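Local coordinates for protein 2,3-dihydroxy-2,3-dihydrophenylpropionate dehydrogenase (Pseudomonas sp. MC1, PDB 5XTG) that probably oxidises the cis-dihydrodiol of naphthalene to 1,2-dihydroxynaphthalene, passing hydride to NAD(+), as a short-chain dehydrogenase/reductase of aromatic hydrocarbon breakdown, at residues T29-G34 against V50-R55; D130-S135 against I173-A178; M156-S161 against V196-P201. All blocks are in the same frame, centred on the assembly; numbering follows the deposited sequence.

Interaction 1 of 3, residues T29-G34 against V50-R55. With NAD (nicotinamide-adenine-dinucleotide), chain B.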
loop_
_atom_site.group_PDB
_atom_site.type_symbol
_atom_site.label_atom_id
_atom_site.label_comp_id
_atom_site.label_asym_id
_atom_site.label_seq_id
_atom_site.Cartn_x
_atom_site.Cartn_y
_atom_site.Cartn_z
ATOM N N THR A 29 23.217 1.423 15.412
ATOM C CA THR A 29 24.050 0.462 14.703
ATOM C C THR A 29 24.314 0.929 13.272
ATOM O O THR A 29 23.638 1.813 12.739
ATOM C CB THR A 29 23.397 -0.913 14.663
ATOM O OG1 THR A 29 22.363 -0.908 13.676
ATOM C CG2 THR A 29 22.833 -1.268 16.024
ATOM N N GLY A 30 25.319 0.319 12.647
ATOM C CA GLY A 30 25.780 0.792 11.355
ATOM C C GLY A 30 26.356 2.184 11.431
ATOM O O GLY A 30 26.260 2.947 10.465
ATOM N N ALA A 31 26.965 2.537 12.560
ATOM C CA ALA A 31 27.295 3.929 12.819
ATOM C C ALA A 31 28.675 4.320 12.330
ATOM O O ALA A 31 29.076 5.472 12.545
ATOM C CB ALA A 31 27.190 4.235 14.314
ATOM N N GLY A 32 29.396 3.409 11.662
ATOM C CA GLY A 32 30.752 3.696 11.235
ATOM C C GLY A 32 30.846 4.394 9.914
ATOM O O GLY A 32 31.910 4.919 9.570
ATOM N N SER A 33 29.745 4.434 9.177
ATOM C CA SER A 33 29.769 4.986 7.838
ATOM C C SER A 33 28.373 5.420 7.407
ATOM O O SER A 33 27.372 5.183 8.083
ATOM C CB SER A 33 30.320 3.960 6.856
ATOM O OG SER A 33 29.420 2.881 6.707
ATOM N N GLY A 34 28.338 6.031 6.239
ATOM C CA GLY A 34 27.093 6.368 5.587
ATOM C C GLY A 34 26.102 7.097 6.467
ATOM O O GLY A 34 26.432 8.050 7.191
ATOM N N VAL A 50 25.083 9.544 22.871
ATOM C CA VAL A 50 25.059 8.624 21.745
ATOM C C VAL A 50 25.978 7.457 22.021
ATOM O O VAL A 50 27.141 7.663 22.379
ATOM C CB VAL A 50 25.499 9.319 20.446
ATOM C CG1 VAL A 50 25.703 8.287 19.322
ATOM C CG2 VAL A 50 24.478 10.382 20.038
ATOM N N SER A 51 25.468 6.241 21.818
ATOM C CA SER A 51 26.281 5.054 21.657
ATOM C C SER A 51 26.164 4.579 20.220
ATOM O O SER A 51 25.204 4.885 19.500
ATOM C CB SER A 51 25.890 3.930 22.639
ATOM O OG SER A 51 24.553 3.524 22.452
ATOM N N ALA A 52 27.187 3.843 19.808
ATOM C CA ALA A 52 27.398 3.490 18.417
ATOM C C ALA A 52 27.995 2.098 18.332
ATOM O O ALA A 52 28.933 1.790 19.068
ATOM C CB ALA A 52 28.334 4.482 17.748
ATOM N N LEU A 53 27.463 1.276 17.438
ATOM C CA LEU A 53 28.066 0.009 17.065
ATOM C C LEU A 53 28.709 0.167 15.699
ATOM O O LEU A 53 28.043 0.547 14.736
ATOM C CB LEU A 53 27.034 -1.105 17.030
ATOM C CG LEU A 53 27.548 -2.449 16.504
ATOM C CD1 LEU A 53 28.468 -3.079 17.517
ATOM C CD2 LEU A 53 26.390 -3.366 16.207
ATOM N N VAL A 54 29.993 -0.134 15.618
ATOM C CA VAL A 54 30.731 -0.119 14.368
ATOM C C VAL A 54 31.230 -1.526 14.100
ATOM O O VAL A 54 31.344 -2.351 15.011
ATOM C CB VAL A 54 31.901 0.858 14.409
ATOM C CG1 VAL A 54 31.384 2.219 14.615
ATOM C CG2 VAL A 54 32.831 0.484 15.549
ATOM N N ARG A 55 31.567 -1.771 12.831
ATOM C CA ARG A 55 31.896 -3.105 12.348
ATOM C C ARG A 55 33.322 -3.533 12.731
ATOM O O ARG A 55 33.558 -4.713 13.000
ATOM C CB ARG A 55 31.719 -3.142 10.819
ATOM C CG ARG A 55 32.058 -4.478 10.135
ATOM C CD ARG A 55 30.952 -5.514 10.335
ATOM N NE ARG A 55 31.336 -6.923 10.093
ATOM C CZ ARG A 55 31.925 -7.751 10.984
ATOM N NH1 ARG A 55 32.263 -7.350 12.219
ATOM N NH2 ARG A 55 32.204 -9.009 10.635
HETATM P PA NAD B . 26.889 1.634 4.109
HETATM O O1A NAD B . 27.587 1.266 2.783
HETATM O O2A NAD B . 27.518 2.792 4.749
HETATM O O5B NAD B . 26.928 0.320 5.044
HETATM C C5B NAD B . 25.983 0.118 6.092
HETATM C C4B NAD B . 26.622 0.176 7.518
HETATM O O4B NAD B . 26.274 -0.932 8.161
HETATM C C3B NAD B . 28.187 0.188 7.540
HETATM O O3B NAD B . 28.704 0.893 8.583
HETATM C C2B NAD B . 28.533 -1.308 7.703
HETATM O O2B NAD B . 29.971 -1.496 8.163
HETATM C C1B NAD B . 27.631 -1.692 8.596
HETATM N N9A NAD B . 27.514 -3.166 8.626
HETATM C C8A NAD B . 27.347 -4.008 7.594
HETATM N N7A NAD B . 27.338 -5.258 8.078
HETATM C C5A NAD B . 27.523 -5.184 9.420
HETATM C C6A NAD B . 27.599 -6.155 10.406
HETATM N N6A NAD B . 27.468 -7.527 10.094
HETATM N N1A NAD B . 27.787 -5.852 11.686
HETATM C C2A NAD B . 27.890 -4.536 12.034
HETATM N N3A NAD B . 27.807 -3.570 11.063
HETATM C C4A NAD B . 27.628 -3.900 9.764
HETATM O O3 NAD B . 25.332 1.994 3.729
HETATM P PN NAD B . 24.263 3.161 4.303
HETATM O O1N NAD B . 23.734 3.924 3.126
HETATM O O2N NAD B . 24.727 4.155 5.344
HETATM O O5D NAD B . 22.984 2.218 4.863
HETATM C C5D NAD B . 22.476 2.123 6.168
HETATM C C4D NAD B . 21.037 1.514 5.934
HETATM O O4D NAD B . 20.419 2.228 5.003
HETATM C C3D NAD B . 21.053 0.039 5.404
HETATM O O3D NAD B . 20.168 -0.752 6.083
HETATM C C2D NAD B . 20.602 0.151 3.925
HETATM O O2D NAD B . 19.980 -1.142 3.571
HETATM C C1D NAD B . 19.766 1.203 3.894
HETATM N N1N NAD B . 19.556 1.807 2.539
HETATM C C2N NAD B . 20.398 2.735 1.948
HETATM C C3N NAD B . 20.126 3.228 0.648
HETATM C C7N NAD B . 21.063 4.243 -0.032
HETATM O O7N NAD B . 20.904 4.538 -1.224
HETATM N N7N NAD B . 22.180 4.822 0.788
HETATM C C4N NAD B . 19.049 2.807 -0.041
HETATM C C5N NAD B . 18.209 1.901 0.529
HETATM C C6N NAD B . 18.472 1.422 1.821
HETATM O O HOH W 1 27.808 -1.456 12.890
#

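Interaction 2 of 3, residues D130-S135 against I173-A178. With NAD (nicotinamide-adenine-dinucleotide), chain B.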
loop_
_atom_site.group_PDB
_atom_site.type_symbol
_atom_site.label_atom_id
_atom_site.label_comp_id
_atom_site.label_asym_id
_atom_site.label_seq_id
_atom_site.Cartn_x
_atom_site.Cartn_y
_atom_site.Cartn_z
ATOM N N ASP A 130 20.128 -12.251 7.580
ATOM C CA ASP A 130 20.712 -12.179 8.921
ATOM C C ASP A 130 21.038 -10.740 9.318
ATOM O O ASP A 130 20.829 -10.357 10.471
ATOM C CB ASP A 130 21.981 -13.038 9.025
ATOM C CG ASP A 130 21.686 -14.519 9.346
ATOM O OD1 ASP A 130 20.519 -14.852 9.681
ATOM O OD2 ASP A 130 22.646 -15.343 9.277
ATOM N N ILE A 131 21.527 -9.919 8.385
ATOM C CA ILE A 131 21.891 -8.538 8.725
ATOM C C ILE A 131 20.681 -7.600 8.649
ATOM O O ILE A 131 20.435 -6.816 9.575
ATOM C CB ILE A 131 23.026 -8.052 7.804
ATOM C CG1 ILE A 131 24.355 -8.749 8.146
ATOM C CG2 ILE A 131 23.266 -6.564 7.977
ATOM C CD1 ILE A 131 25.413 -8.606 7.042
ATOM N N ASN A 132 19.939 -7.631 7.536
ATOM C CA ASN A 132 18.860 -6.671 7.308
ATOM C C ASN A 132 17.581 -6.960 8.081
ATOM O O ASN A 132 16.685 -6.111 8.079
ATOM C CB ASN A 132 18.470 -6.643 5.837
ATOM C CG ASN A 132 19.569 -6.190 4.966
ATOM O OD1 ASN A 132 20.662 -5.862 5.439
ATOM N ND2 ASN A 132 19.316 -6.203 3.672
ATOM N N VAL A 133 17.421 -8.147 8.660
ATOM C CA VAL A 133 16.178 -8.480 9.344
ATOM C C VAL A 133 16.474 -9.063 10.715
ATOM O O VAL A 133 16.156 -8.464 11.746
ATOM C CB VAL A 133 15.342 -9.443 8.496
ATOM C CG1 VAL A 133 13.936 -9.532 9.046
ATOM C CG2 VAL A 133 15.273 -8.948 7.040
ATOM N N LYS A 134 17.116 -10.222 10.749
ATOM C CA LYS A 134 17.324 -10.880 12.029
ATOM C C LYS A 134 18.064 -9.989 13.009
ATOM O O LYS A 134 17.688 -9.901 14.183
ATOM C CB LYS A 134 18.076 -12.190 11.846
ATOM C CG LYS A 134 17.875 -13.094 13.042
ATOM C CD LYS A 134 18.600 -14.407 12.892
ATOM C CE LYS A 134 18.392 -15.241 14.143
ATOM N NZ LYS A 134 18.784 -16.650 13.911
ATOM N N SER A 135 19.088 -9.286 12.550
ATOM C CA SER A 135 19.832 -8.407 13.453
ATOM C C SER A 135 18.968 -7.297 14.022
ATOM O O SER A 135 19.191 -6.871 15.157
ATOM C CB SER A 135 21.008 -7.798 12.722
ATOM O OG SER A 135 21.916 -8.833 12.447
ATOM N N ILE A 173 15.080 -6.756 -1.851
ATOM C CA ILE A 173 13.723 -6.245 -1.804
ATOM C C ILE A 173 12.885 -7.032 -0.806
ATOM O O ILE A 173 12.121 -6.471 -0.013
ATOM C CB ILE A 173 13.128 -6.294 -3.218
ATOM C CG1 ILE A 173 13.817 -5.237 -4.098
ATOM C CG2 ILE A 173 11.650 -6.059 -3.157
ATOM C CD1 ILE A 173 13.536 -5.310 -5.606
ATOM N N ALA A 174 13.001 -8.345 -0.836
ATOM C CA ALA A 174 12.268 -9.139 0.138
ATOM C C ALA A 174 12.689 -8.782 1.547
ATOM O O ALA A 174 11.843 -8.658 2.445
ATOM C CB ALA A 174 12.487 -10.627 -0.110
ATOM N N SER A 175 13.994 -8.615 1.769
ATOM C CA SER A 175 14.472 -8.318 3.118
ATOM C C SER A 175 13.925 -6.987 3.585
ATOM O O SER A 175 13.549 -6.832 4.750
ATOM C CB SER A 175 16.007 -8.333 3.167
ATOM O OG SER A 175 16.612 -7.192 2.577
ATOM N N LYS A 176 13.794 -6.040 2.674
ATOM C CA LYS A 176 13.316 -4.726 3.085
ATOM C C LYS A 176 11.805 -4.686 3.217
ATOM O O LYS A 176 11.285 -4.034 4.131
ATOM C CB LYS A 176 13.835 -3.703 2.099
ATOM C CG LYS A 176 15.344 -3.488 2.223
ATOM C CD LYS A 176 15.640 -2.844 3.555
ATOM C CE LYS A 176 17.089 -2.449 3.661
ATOM N NZ LYS A 176 17.442 -1.932 5.044
ATOM N N HIS A 177 11.084 -5.428 2.389
ATOM C CA HIS A 177 9.664 -5.614 2.666
ATOM C C HIS A 177 9.461 -6.224 4.046
ATOM O O HIS A 177 8.523 -5.866 4.774
ATOM C CB HIS A 177 9.032 -6.486 1.598
ATOM C CG HIS A 177 8.561 -5.733 0.403
ATOM N ND1 HIS A 177 9.423 -5.094 -0.458
ATOM C CD2 HIS A 177 7.307 -5.476 -0.055
ATOM C CE1 HIS A 177 8.725 -4.503 -1.420
ATOM N NE2 HIS A 177 7.439 -4.707 -1.191
ATOM N N ALA A 178 10.336 -7.136 4.434
ATOM C CA ALA A 178 10.227 -7.757 5.757
ATOM C C ALA A 178 10.400 -6.749 6.892
ATOM O O ALA A 178 9.727 -6.848 7.929
ATOM C CB ALA A 178 11.276 -8.852 5.880
HETATM P PA NAD B . 26.889 1.634 4.109
HETATM O O1A NAD B . 27.587 1.266 2.783
HETATM O O2A NAD B . 27.518 2.792 4.749
HETATM O O5B NAD B . 26.928 0.320 5.044
HETATM C C5B NAD B . 25.983 0.118 6.092
HETATM C C4B NAD B . 26.622 0.176 7.518
HETATM O O4B NAD B . 26.274 -0.932 8.161
HETATM C C3B NAD B . 28.187 0.188 7.540
HETATM O O3B NAD B . 28.704 0.893 8.583
HETATM C C2B NAD B . 28.533 -1.308 7.703
HETATM O O2B NAD B . 29.971 -1.496 8.163
HETATM C C1B NAD B . 27.631 -1.692 8.596
HETATM N N9A NAD B . 27.514 -3.166 8.626
HETATM C C8A NAD B . 27.347 -4.008 7.594
HETATM N N7A NAD B . 27.338 -5.258 8.078
HETATM C C5A NAD B . 27.523 -5.184 9.420
HETATM C C6A NAD B . 27.599 -6.155 10.406
HETATM N N6A NAD B . 27.468 -7.527 10.094
HETATM N N1A NAD B . 27.787 -5.852 11.686
HETATM C C2A NAD B . 27.890 -4.536 12.034
HETATM N N3A NAD B . 27.807 -3.570 11.063
HETATM C C4A NAD B . 27.628 -3.900 9.764
HETATM O O3 NAD B . 25.332 1.994 3.729
HETATM P PN NAD B . 24.263 3.161 4.303
HETATM O O1N NAD B . 23.734 3.924 3.126
HETATM O O2N NAD B . 24.727 4.155 5.344
HETATM O O5D NAD B . 22.984 2.218 4.863
HETATM C C5D NAD B . 22.476 2.123 6.168
HETATM C C4D NAD B . 21.037 1.514 5.934
HETATM O O4D NAD B . 20.419 2.228 5.003
HETATM C C3D NAD B . 21.053 0.039 5.404
HETATM O O3D NAD B . 20.168 -0.752 6.083
HETATM C C2D NAD B . 20.602 0.151 3.925
HETATM O O2D NAD B . 19.980 -1.142 3.571
HETATM C C1D NAD B . 19.766 1.203 3.894
HETATM N N1N NAD B . 19.556 1.807 2.539
HETATM C C2N NAD B . 20.398 2.735 1.948
HETATM C C3N NAD B . 20.126 3.228 0.648
HETATM C C7N NAD B . 21.063 4.243 -0.032
HETATM O O7N NAD B . 20.904 4.538 -1.224
HETATM N N7N NAD B . 22.180 4.822 0.788
HETATM C C4N NAD B . 19.049 2.807 -0.041
HETATM C C5N NAD B . 18.209 1.901 0.529
HETATM C C6N NAD B . 18.472 1.422 1.821
HETATM O O HOH W 2 17.762 -3.553 6.937
#

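Interaction 3 of 3, residues M156-S161 against V196-P201. With NAD (nicotinamide-adenine-dinucleotide), chain B.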
loop_
_atom_site.group_PDB
_atom_site.type_symbol
_atom_site.label_atom_id
_atom_site.label_comp_id
_atom_site.label_asym_id
_atom_site.label_seq_id
_atom_site.Cartn_x
_atom_site.Cartn_y
_atom_site.Cartn_z
ATOM N N MET A 156 13.869 2.099 12.584
ATOM C CA MET A 156 14.517 1.154 11.712
ATOM C C MET A 156 14.797 1.807 10.371
ATOM O O MET A 156 13.967 2.568 9.853
ATOM C CB MET A 156 13.631 -0.077 11.537
ATOM C CG MET A 156 13.789 -1.091 12.668
ATOM S SD MET A 156 12.676 -2.469 12.471
ATOM C CE MET A 156 11.264 -1.782 13.342
ATOM N N THR A 157 15.962 1.521 9.816
ATOM C CA THR A 157 16.242 1.897 8.443
ATOM C C THR A 157 15.695 0.826 7.518
ATOM O O THR A 157 16.158 -0.319 7.515
ATOM C CB THR A 157 17.729 2.102 8.193
ATOM O OG1 THR A 157 18.221 3.147 9.039
ATOM C CG2 THR A 157 17.945 2.493 6.740
ATOM N N ALA A 158 14.723 1.207 6.707
ATOM C CA ALA A 158 14.169 0.361 5.682
ATOM C C ALA A 158 14.848 0.740 4.344
ATOM O O ALA A 158 16.077 0.746 4.309
ATOM C CB ALA A 158 12.660 0.454 5.659
ATOM N N SER A 159 14.109 1.085 3.308
ATOM C CA SER A 159 14.654 1.305 1.976
ATOM C C SER A 159 13.522 1.638 1.007
ATOM O O SER A 159 12.389 1.190 1.207
ATOM C CB SER A 159 15.367 0.052 1.469
ATOM O OG SER A 159 15.767 0.230 0.126
ATOM N N VAL A 160 13.817 2.386 -0.056
ATOM C CA VAL A 160 12.868 2.499 -1.154
ATOM C C VAL A 160 12.405 1.126 -1.606
ATOM O O VAL A 160 11.254 0.959 -2.023
ATOM C CB VAL A 160 13.511 3.268 -2.319
ATOM C CG1 VAL A 160 14.739 2.483 -2.852
ATOM C CG2 VAL A 160 12.485 3.515 -3.422
ATOM N N SER A 161 13.290 0.123 -1.529
ATOM C CA SER A 161 12.994 -1.249 -1.934
ATOM C C SER A 161 12.000 -1.931 -1.014
ATOM O O SER A 161 11.577 -3.047 -1.322
ATOM C CB SER A 161 14.289 -2.074 -1.967
ATOM O OG SER A 161 15.205 -1.543 -2.896
ATOM N N VAL A 196 7.477 2.588 17.314
ATOM C CA VAL A 196 8.285 1.835 16.353
ATOM C C VAL A 196 8.016 2.410 14.976
ATOM O O VAL A 196 6.889 2.322 14.465
ATOM C CB VAL A 196 7.965 0.324 16.345
ATOM C CG1 VAL A 196 8.824 -0.395 15.296
ATOM C CG2 VAL A 196 8.197 -0.295 17.692
ATOM N N ASN A 197 9.042 2.974 14.367
ATOM C CA ASN A 197 8.893 3.625 13.086
ATOM C C ASN A 197 10.093 3.271 12.234
ATOM O O ASN A 197 11.047 2.657 12.700
ATOM C CB ASN A 197 8.794 5.140 13.229
ATOM C CG ASN A 197 7.561 5.569 13.979
ATOM O OD1 ASN A 197 6.448 5.444 13.482
ATOM N ND2 ASN A 197 7.751 6.089 15.181
ATOM N N ALA A 198 10.047 3.686 10.975
ATOM C CA ALA A 198 11.148 3.438 10.065
ATOM C C ALA A 198 11.313 4.608 9.117
ATOM O O ALA A 198 10.442 5.462 8.982
ATOM C CB ALA A 198 10.945 2.175 9.244
ATOM N N VAL A 199 12.444 4.603 8.446
ATOM C CA VAL A 199 12.792 5.559 7.418
ATOM C C VAL A 199 13.232 4.766 6.208
ATOM O O VAL A 199 14.018 3.818 6.330
ATOM C CB VAL A 199 13.920 6.497 7.875
ATOM C CG1 VAL A 199 14.258 7.510 6.743
ATOM C CG2 VAL A 199 13.517 7.217 9.163
ATOM N N SER A 200 12.792 5.202 5.031
ATOM C CA SER A 200 13.057 4.496 3.781
ATOM C C SER A 200 13.850 5.401 2.857
ATOM O O SER A 200 13.275 6.080 1.995
ATOM C CB SER A 200 11.770 4.063 3.084
ATOM O OG SER A 200 11.122 3.029 3.794
ATOM N N PRO A 201 15.162 5.435 3.004
ATOM C CA PRO A 201 15.988 6.203 2.081
ATOM C C PRO A 201 16.160 5.478 0.758
ATOM O O PRO A 201 16.003 4.262 0.647
ATOM C CB PRO A 201 17.322 6.335 2.825
ATOM C CG PRO A 201 17.338 5.274 3.790
ATOM C CD PRO A 201 15.950 4.803 4.065
HETATM P PA NAD B . 26.889 1.634 4.109
HETATM O O1A NAD B . 27.587 1.266 2.783
HETATM O O2A NAD B . 27.518 2.792 4.749
HETATM O O5B NAD B . 26.928 0.320 5.044
HETATM C C5B NAD B . 25.983 0.118 6.092
HETATM C C4B NAD B . 26.622 0.176 7.518
HETATM O O4B NAD B . 26.274 -0.932 8.161
HETATM C C3B NAD B . 28.187 0.188 7.540
HETATM O O3B NAD B . 28.704 0.893 8.583
HETATM C C2B NAD B . 28.533 -1.308 7.703
HETATM O O2B NAD B . 29.971 -1.496 8.163
HETATM C C1B NAD B . 27.631 -1.692 8.596
HETATM N N9A NAD B . 27.514 -3.166 8.626
HETATM C C8A NAD B . 27.347 -4.008 7.594
HETATM N N7A NAD B . 27.338 -5.258 8.078
HETATM C C5A NAD B . 27.523 -5.184 9.420
HETATM C C6A NAD B . 27.599 -6.155 10.406
HETATM N N6A NAD B . 27.468 -7.527 10.094
HETATM N N1A NAD B . 27.787 -5.852 11.686
HETATM C C2A NAD B . 27.890 -4.536 12.034
HETATM N N3A NAD B . 27.807 -3.570 11.063
HETATM C C4A NAD B . 27.628 -3.900 9.764
HETATM O O3 NAD B . 25.332 1.994 3.729
HETATM P PN NAD B . 24.263 3.161 4.303
HETATM O O1N NAD B . 23.734 3.924 3.126
HETATM O O2N NAD B . 24.727 4.155 5.344
HETATM O O5D NAD B . 22.984 2.218 4.863
HETATM C C5D NAD B . 22.476 2.123 6.168
HETATM C C4D NAD B . 21.037 1.514 5.934
HETATM O O4D NAD B . 20.419 2.228 5.003
HETATM C C3D NAD B . 21.053 0.039 5.404
HETATM O O3D NAD B . 20.168 -0.752 6.083
HETATM C C2D NAD B . 20.602 0.151 3.925
HETATM O O2D NAD B . 19.980 -1.142 3.571
HETATM C C1D NAD B . 19.766 1.203 3.894
HETATM N N1N NAD B . 19.556 1.807 2.539
HETATM C C2N NAD B . 20.398 2.735 1.948
HETATM C C3N NAD B . 20.126 3.228 0.648
HETATM C C7N NAD B . 21.063 4.243 -0.032
HETATM O O7N NAD B . 20.904 4.538 -1.224
HETATM N N7N NAD B . 22.180 4.822 0.788
HETATM C C4N NAD B . 19.049 2.807 -0.041
HETATM C C5N NAD B . 18.209 1.901 0.529
HETATM C C6N NAD B . 18.472 1.422 1.821
#

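Interaction 1 of 3, residues T29-G34 against V50-R55
A31 meets the end of strand 49-54 twice. Its backbone N gives a hydrogen bond to L53 O at 3.1 Å, nearly straight at 169°, and its CB rests on A52 CB at 3.6 Å. Next along the loop, G32 presents bare backbone to V54, whose CG1 lies 3.7 Å from G32 CA; with CG1 anti to its own carbonyl carbon (chi1 -62°), V54 holds that methyl against the turn. This is the close-fitting part. At T29 the fit is slacker, CG2 of the threonine and CD2 of L53 being 4.1 Å apart.

Toward the cofactor, a water takes over. It donates to L53 O at 2.7 Å and accepts a weak bond from G30 N. Further along the loop, S33 OG donates to NAD O2A at 2.7 Å and accepts from the adenosine ribose hydroxyl, O3B, linking diphosphate and sugar. R55 brings CD to 3.4 Å from C6A of the adenine, its guanidinium set obliquely.

This turn, the TGxxxGxG cofactor loop of short-chain dehydrogenases, leads from strand 25-29 into helix 34-45, whose V40 packs on A31. Strand 72-75 flanks strand 49-54, while helices 57-67 and 81-95 touch V54 and L53 respectively.

Interaction 2 of 3, residues D130-S135 against I173-A178
Two helices that flank the central sheet of this Rossmann-type short-chain dehydrogenase, 118-148 and 170-190, run side by side here, their local axes 8.9 Å apart and only 20° from parallel. N132 and S175 face each other across the gap. N132 ND2 donates to S175 OG at 3.1 Å, and the hydroxyl lies in the plane of the amide, with an angle of 175° at the hydrogen. The amide is placed from its other end too, because OD1 accepts from I107 N, while S175 OG is also bonded to Y172 O. The next residue, V133, rests its CG2 methyl on the backbone oxygen of S175, CG2 to O 3.6 Å, and makes an apolar contact with A178 CB at 4.2 Å.

K176 starts out facing away from helix 118-148, but its chain bends at chi2 (-67°) and carries NZ toward the cofactor. There NZ donates to O3D of the nicotinamide ribose at 3.1 Å, and more weakly to O2D. A water accepts from NZ at 2.5 Å and donates to N132 O at 3.0 Å, tying the lysine to the neighbouring helix.

K176 NZ is thus surrounded by ribose hydroxyls, water and the carbonyl of A158. N132 O reaches it through that water, consistent with the asparagine-water-lysine link described for the SDR active site and its proton relay.

Interaction 3 of 3, residues M156-S161 against V196-P201
M156 and P201, the residues with most surface buried here, work at opposite ends of the contact. The thioether of M156 bends at chi3 (-88°), bringing CE onto V196 CG1 at 3.4 Å as the two side chains cross at a slant. Nearer the backbone, its CB lies on the same face of the sheet as the methyl of A198, 4.2 Å away, a face that helix 170-190 covers with V183. M156 also fixes the parallel register: its N donates to N197 O at 2.9 Å, and its O accepts from V199 N at 2.9 Å. A158 N then continues the ladder, bonding V199 O at 2.7 Å.

After T157 the chain leaves strand 153-157. P201 packs its CD and CG against T157 CG2, both at 4.1 Å, and its carbonyl oxygen receives V160 N at 3.0 Å, the donor standing well above the carbonyl plane. T157 CG2 and S159 also border the nicotinamide riboside, and S159 OG accepts from S161 N, closing an ST turn.

Adjacent parallel strands joined through helix 170-190 make a beta-alpha-beta unit, whose strand ends form part of the nicotinamide site, as is characteristic of the Rossmann fold in short-chain dehydrogenases.

Along the chain, interaction 1 is complete before the others begin, whereas the segments of interactions 2 and 3 alternate. Interactions 1 and 3 lie on the same seven-stranded parallel sheet, their centres about 17 Å apart, with strand 100-103 standing between strands 25-29 and 153-157. Interaction 2 joins two helices flanking that sheet. Its centre is about 11 Å from that of interaction 3, and the two touch where K176 NZ bonds A158 O; helix 170-190 is also the crossover between the strands of interaction 3. All three border one NAD, interaction 1 at its adenosine and diphosphate, interactions 2 and 3 mainly at the nicotinamide riboside, so together they frame the cofactor along its length.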